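Local coordinates for extracellular solute-binding protein (Bordetella parapertussis, PDB 3PU5), which probably binds a small solute, perhaps a polyamine, outside the cytoplasm and hands it to a membrane transporter for uptake, at residues A[27-32]-A[259-264]; A[165-170]-A[178-183]. All coordinates share one frame; numbering follows the deposited sequence.

Interaction 1 of 2, residues A[27-32]-A[259-264]; sequences EPFEKQ and MNYALG
Phe29 and Tyr261 mark the closest approach of the two helical backbones, with Phe29 CA 6.8 Å from Tyr261 CA. Pro28 lacks an N-H to give to the preceding turn, and the first helix is kinked there. One tyrosine bridges the gap. With CG anti to the backbone N (chi1 -178°), the Tyr261 ring reaches out to the other helix, where Phe29 CA sits 4.2 Å above one ring face, over its margin and not its centre. The Phe29 and Tyr261 side chains run antiparallel alongside each other, bringing Phe29 CD1 to 3.6 Å from Tyr261 CB. Nearer the ring's far end, Pro28 crosses at about a right angle, its CB a tight 3.1 Å from Tyr261 OH. Gln32, extended beyond CG, also crosses the ring, its amide carbon CD 4.1 Å from Tyr261 CE2. Tyrosine suits this place: its carbon ring packs on apolar surface, while its hydroxyl hydrogen-bonds to Glu266 OE2. Proline and phenylalanine supply that surface without a polar group needing a partner. Phe29 links helix 15-33 to Val37 of strand 36-41 and, edge-to-face, to Phe258 of helix 252-262, while Tyr261 also touches Ala267 of helix 265-275.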
loop_
_atom_site.group_PDB
_atom_site.type_symbol
_atom_site.label_atom_id
_atom_site.label_comp_id
_atom_site.label_asym_id
_atom_site.label_seq_id
_atom_site.Cartn_x
_atom_site.Cartn_y
_atom_site.Cartn_z
ATOM N N GLU A 27 20.352 4.558 -7.592
ATOM C CA GLU A 27 21.812 4.424 -7.625
ATOM C C GLU A 27 22.309 3.170 -8.366
ATOM O O GLU A 27 23.153 3.276 -9.254
ATOM C CB GLU A 27 22.418 4.541 -6.222
ATOM C CG GLU A 27 22.462 5.979 -5.692
ATOM C CD GLU A 27 22.771 6.063 -4.196
ATOM O OE1 GLU A 27 23.069 5.018 -3.583
ATOM O OE2 GLU A 27 22.719 7.176 -3.626
ATOM N N PRO A 28 21.781 1.979 -8.018
ATOM C CA PRO A 28 22.177 0.769 -8.752
ATOM C C PRO A 28 21.900 0.859 -10.249
ATOM O O PRO A 28 22.714 0.402 -11.052
ATOM C CB PRO A 28 21.304 -0.321 -8.123
ATOM C CG PRO A 28 21.044 0.178 -6.735
ATOM C CD PRO A 28 20.891 1.666 -6.885
ATOM N N PHE A 29 20.767 1.444 -10.618
ATOM C CA PHE A 29 20.422 1.599 -12.023
ATOM C C PHE A 29 21.419 2.495 -12.751
ATOM O O PHE A 29 21.842 2.180 -13.864
ATOM C CB PHE A 29 19.021 2.183 -12.174
ATOM C CG PHE A 29 18.628 2.436 -13.602
ATOM C CD1 PHE A 29 18.309 1.381 -14.439
ATOM C CD2 PHE A 29 18.585 3.731 -14.107
ATOM C CE1 PHE A 29 17.952 1.612 -15.762
ATOM C CE2 PHE A 29 18.224 3.969 -15.409
ATOM C CZ PHE A 29 17.907 2.907 -16.244
ATOM N N GLU A 30 21.763 3.623 -12.131
ATOM C CA GLU A 30 22.736 4.547 -12.702
ATOM C C GLU A 30 24.031 3.787 -12.980
ATOM O O GLU A 30 24.639 3.927 -14.037
ATOM C CB GLU A 30 23.035 5.695 -11.729
ATOM C CG GLU A 30 21.922 6.717 -11.517
ATOM C CD GLU A 30 22.391 7.930 -10.695
ATOM O OE1 GLU A 30 23.300 7.767 -9.853
ATOM O OE2 GLU A 30 21.867 9.049 -10.899
ATOM N N LYS A 31 24.444 2.976 -12.012
ATOM C CA LYS A 31 25.687 2.234 -12.124
ATOM C C LYS A 31 25.665 1.274 -13.297
ATOM O O LYS A 31 26.638 1.174 -14.037
ATOM C CB LYS A 31 25.980 1.469 -10.831
ATOM C CG LYS A 31 26.597 2.326 -9.742
ATOM C CD LYS A 31 26.940 1.488 -8.518
ATOM C CE LYS A 31 27.782 0.275 -8.897
ATOM N NZ LYS A 31 28.127 -0.562 -7.710
ATOM N N GLN A 32 24.558 0.564 -13.475
ATOM C CA GLN A 32 24.505 -0.455 -14.512
ATOM C C GLN A 32 24.221 0.114 -15.889
ATOM O O GLN A 32 24.653 -0.451 -16.897
ATOM C CB GLN A 32 23.489 -1.527 -14.142
ATOM C CG GLN A 32 23.841 -2.180 -12.823
ATOM C CD GLN A 32 22.850 -3.228 -12.395
ATOM O OE1 GLN A 32 22.849 -3.657 -11.235
ATOM N NE2 GLN A 32 21.986 -3.647 -13.324
HETATM N N MSE A 259 12.049 1.561 -15.219
HETATM C CA MSE A 259 10.928 0.805 -14.671
HETATM C C MSE A 259 11.244 -0.690 -14.692
HETATM O O MSE A 259 10.959 -1.414 -13.743
HETATM C CB MSE A 259 9.657 1.088 -15.463
HETATM C CG MSE A 259 8.410 0.434 -14.900
HETATM SE SE MSE A 259 6.806 1.088 -15.843
HETATM C CE MSE A 259 5.460 0.043 -14.875
ATOM N N ASN A 260 11.849 -1.149 -15.781
ATOM C CA ASN A 260 12.218 -2.549 -15.878
ATOM C C ASN A 260 13.162 -2.955 -14.756
ATOM O O ASN A 260 13.034 -4.036 -14.192
ATOM C CB ASN A 260 12.882 -2.839 -17.215
ATOM C CG ASN A 260 13.164 -4.307 -17.403
ATOM O OD1 ASN A 260 12.259 -5.138 -17.306
ATOM N ND2 ASN A 260 14.425 -4.642 -17.657
ATOM N N TYR A 261 14.119 -2.085 -14.443
ATOM C CA TYR A 261 15.041 -2.371 -13.353
ATOM C C TYR A 261 14.322 -2.340 -12.000
ATOM O O TYR A 261 14.500 -3.235 -11.179
ATOM C CB TYR A 261 16.258 -1.428 -13.354
ATOM C CG TYR A 261 17.227 -1.782 -12.249
ATOM C CD1 TYR A 261 17.256 -1.055 -11.074
ATOM C CD2 TYR A 261 18.055 -2.897 -12.355
ATOM C CE1 TYR A 261 18.112 -1.399 -10.041
ATOM C CE2 TYR A 261 18.913 -3.249 -11.333
ATOM C CZ TYR A 261 18.935 -2.497 -10.178
ATOM O OH TYR A 261 19.770 -2.836 -9.147
ATOM N N ALA A 262 13.486 -1.326 -11.791
ATOM C CA ALA A 262 12.833 -1.119 -10.494
ATOM C C ALA A 262 11.911 -2.272 -10.138
ATOM O O ALA A 262 11.716 -2.595 -8.965
ATOM C CB ALA A 262 12.051 0.213 -10.486
ATOM N N LEU A 263 11.334 -2.882 -11.163
ATOM C CA LEU A 263 10.391 -3.974 -10.978
ATOM C C LEU A 263 11.100 -5.318 -11.059
ATOM O O LEU A 263 10.472 -6.372 -10.895
ATOM C CB LEU A 263 9.274 -3.901 -12.036
ATOM C CG LEU A 263 8.334 -2.690 -11.932
ATOM C CD1 LEU A 263 7.311 -2.652 -13.078
ATOM C CD2 LEU A 263 7.637 -2.692 -10.584
ATOM N N GLY A 264 12.405 -5.273 -11.318
ATOM C CA GLY A 264 13.202 -6.480 -11.451
ATOM C C GLY A 264 13.519 -7.094 -10.103
ATOM O O GLY A 264 13.358 -6.453 -9.056
#

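Interaction 2 of 2, residues A[165-170]-A[178-183]; sequences KIYGSG and IATLER
Tyr167 meets Thr180 and Arg183 across a helix-loop-helix unit, in which helix 156-167 ends and helix 174-184 follows after a short connection in this periplasmic-binding-protein fold; Gly168 is the first residue to leave helical geometry. The backbones come closest at Tyr167 and Thr180, with Tyr167 CA 7.5 Å from Thr180 CA. Thr180 offers both branches to the ring: its OG1 lies 3.5 Å from Tyr167 CD2, and its CG2 lies 3.9 Å from Tyr167 CE2. The two side chains cross at about a right angle. Further out along the ring, Arg183 NH1 approaches Tyr167 CE1 at 4.0 Å, with the guanidinium plane turned 71° from the phenol, so this is a loose van der Waals approach and not a flat stack. The Arg183 chain, extended to CD, turns at chi3 (64°) and carries the guanidinium across toward the ring. Within the first helix, Ile166 CG2 packs 3.8 Å above the Tyr167 ring, near its margin, on the side away from Thr180 and Arg183.

No hydrogen bond spans the two segments directly; a third helix, 129-138, supplies the polar link. Tyr167 OH bonds to Glu134 OE2 and Arg183 NH2 forms a salt bridge with Glu134 OE1, so one carboxylate holds the far ends of both side chains. Tyrosine and arginine therefore suit their places, each combining a body that can pack with a polar end that reaches the same acid. Threonine fits the buried position because its methyl CG2 packs on the ring while its hydroxyl OG1 hydrogen-bonds to Ala176 O, one turn earlier in its own helix.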
loop_
_atom_site.group_PDB
_atom_site.type_symbol
_atom_site.label_atom_id
_atom_site.label_comp_id
_atom_site.label_asym_id
_atom_site.label_seq_id
_atom_site.Cartn_x
_atom_site.Cartn_y
_atom_site.Cartn_z
ATOM N N LYS A 165 -17.011 -7.479 1.739
ATOM C CA LYS A 165 -16.837 -8.750 1.036
ATOM C C LYS A 165 -17.170 -9.957 1.925
ATOM O O LYS A 165 -17.824 -10.898 1.485
ATOM C CB LYS A 165 -15.412 -8.873 0.510
ATOM C CG LYS A 165 -15.162 -10.101 -0.360
ATOM C CD LYS A 165 -13.737 -10.068 -0.908
ATOM C CE LYS A 165 -13.226 -11.451 -1.311
ATOM N NZ LYS A 165 -11.757 -11.423 -1.615
ATOM N N ILE A 166 -16.716 -9.924 3.174
ATOM C CA ILE A 166 -16.944 -11.042 4.091
ATOM C C ILE A 166 -18.408 -11.144 4.527
ATOM O O ILE A 166 -18.985 -12.232 4.544
ATOM C CB ILE A 166 -16.044 -10.939 5.336
ATOM C CG1 ILE A 166 -14.572 -11.079 4.939
ATOM C CG2 ILE A 166 -16.439 -11.995 6.372
ATOM C CD1 ILE A 166 -13.596 -10.537 5.997
ATOM N N TYR A 167 -19.000 -10.005 4.856
ATOM C CA TYR A 167 -20.352 -9.962 5.409
ATOM C C TYR A 167 -21.438 -9.520 4.425
ATOM O O TYR A 167 -22.626 -9.573 4.748
ATOM C CB TYR A 167 -20.382 -9.044 6.635
ATOM C CG TYR A 167 -19.649 -9.603 7.835
ATOM C CD1 TYR A 167 -20.234 -10.581 8.639
ATOM C CD2 TYR A 167 -18.373 -9.157 8.165
ATOM C CE1 TYR A 167 -19.567 -11.098 9.739
ATOM C CE2 TYR A 167 -17.700 -9.667 9.255
ATOM C CZ TYR A 167 -18.301 -10.632 10.041
ATOM O OH TYR A 167 -17.632 -11.132 11.127
ATOM N N GLY A 168 -21.036 -9.072 3.240
ATOM C CA GLY A 168 -21.979 -8.565 2.262
ATOM C C GLY A 168 -21.739 -9.136 0.876
ATOM O O GLY A 168 -21.240 -10.247 0.728
ATOM N N SER A 169 -22.080 -8.359 -0.143
ATOM C CA SER A 169 -22.023 -8.818 -1.525
ATOM C C SER A 169 -20.699 -8.511 -2.220
ATOM O O SER A 169 -20.529 -8.840 -3.393
ATOM C CB SER A 169 -23.164 -8.198 -2.330
ATOM O OG SER A 169 -23.056 -6.786 -2.346
ATOM N N GLY A 170 -19.770 -7.874 -1.510
ATOM C CA GLY A 170 -18.458 -7.593 -2.068
ATOM C C GLY A 170 -17.863 -6.280 -1.606
ATOM O O GLY A 170 -18.422 -5.616 -0.739
ATOM N N ILE A 178 -20.307 -0.740 6.757
ATOM C CA ILE A 178 -20.649 0.124 7.877
ATOM C C ILE A 178 -21.428 -0.613 8.978
ATOM O O ILE A 178 -21.200 -0.389 10.173
ATOM C CB ILE A 178 -21.435 1.359 7.390
ATOM C CG1 ILE A 178 -20.510 2.278 6.568
ATOM C CG2 ILE A 178 -22.049 2.105 8.562
ATOM C CD1 ILE A 178 -19.444 3.004 7.387
ATOM N N ALA A 179 -22.347 -1.484 8.574
ATOM C CA ALA A 179 -23.113 -2.270 9.533
ATOM C C ALA A 179 -22.207 -3.151 10.394
ATOM O O ALA A 179 -22.468 -3.332 11.573
ATOM C CB ALA A 179 -24.158 -3.119 8.816
ATOM N N THR A 180 -21.154 -3.705 9.797
ATOM C CA THR A 180 -20.186 -4.514 10.537
ATOM C C THR A 180 -19.484 -3.670 11.591
ATOM O O THR A 180 -19.435 -4.035 12.762
ATOM C CB THR A 180 -19.126 -5.136 9.600
ATOM O OG1 THR A 180 -19.772 -6.026 8.683
ATOM C CG2 THR A 180 -18.106 -5.927 10.384
ATOM N N LEU A 181 -18.951 -2.528 11.170
ATOM C CA LEU A 181 -18.236 -1.647 12.085
ATOM C C LEU A 181 -19.164 -1.119 13.172
ATOM O O LEU A 181 -18.760 -0.924 14.328
ATOM C CB LEU A 181 -17.598 -0.489 11.315
ATOM C CG LEU A 181 -16.783 0.501 12.145
ATOM C CD1 LEU A 181 -15.585 -0.198 12.798
ATOM C CD2 LEU A 181 -16.328 1.646 11.258
ATOM N N GLU A 182 -20.420 -0.903 12.803
ATOM C CA GLU A 182 -21.404 -0.411 13.756
ATOM C C GLU A 182 -21.591 -1.416 14.894
ATOM O O GLU A 182 -21.814 -1.028 16.032
ATOM C CB GLU A 182 -22.736 -0.130 13.058
ATOM C CG GLU A 182 -23.753 0.537 13.953
ATOM C CD GLU A 182 -24.956 1.054 13.184
ATOM O OE1 GLU A 182 -25.235 0.529 12.085
ATOM O OE2 GLU A 182 -25.617 1.988 13.681
ATOM N N ARG A 183 -21.493 -2.702 14.572
ATOM C CA ARG A 183 -21.538 -3.771 15.579
ATOM C C ARG A 183 -20.344 -3.692 16.533
ATOM O O ARG A 183 -20.441 -4.030 17.715
ATOM C CB ARG A 183 -21.555 -5.146 14.892
ATOM C CG ARG A 183 -22.837 -5.460 14.094
ATOM C CD ARG A 183 -22.676 -6.735 13.271
ATOM N NE ARG A 183 -22.482 -7.886 14.142
ATOM C CZ ARG A 183 -21.667 -8.900 13.882
ATOM N NH1 ARG A 183 -20.942 -8.920 12.764
ATOM N NH2 ARG A 183 -21.569 -9.892 14.754
#

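Overall arrangement
From the N terminus, the chain passes first through 27-32 at the end of helix 15-33 and meets 259-264 after 226 intervening residues, where interaction 1 closes its loop. Interaction 2 is nested inside that loop and is far more local: 165-170 and 178-183 are separated by seven residues. The first joins an early helix to a late one beside strand 36-41; the second ties two consecutive helices together, next to helix 129-138. Their centres lie 42 Å apart on opposite sides of the chain's centre, and their nearest atoms are about 23 Å apart, consistent with a place in different lobes of a two-lobed binding protein.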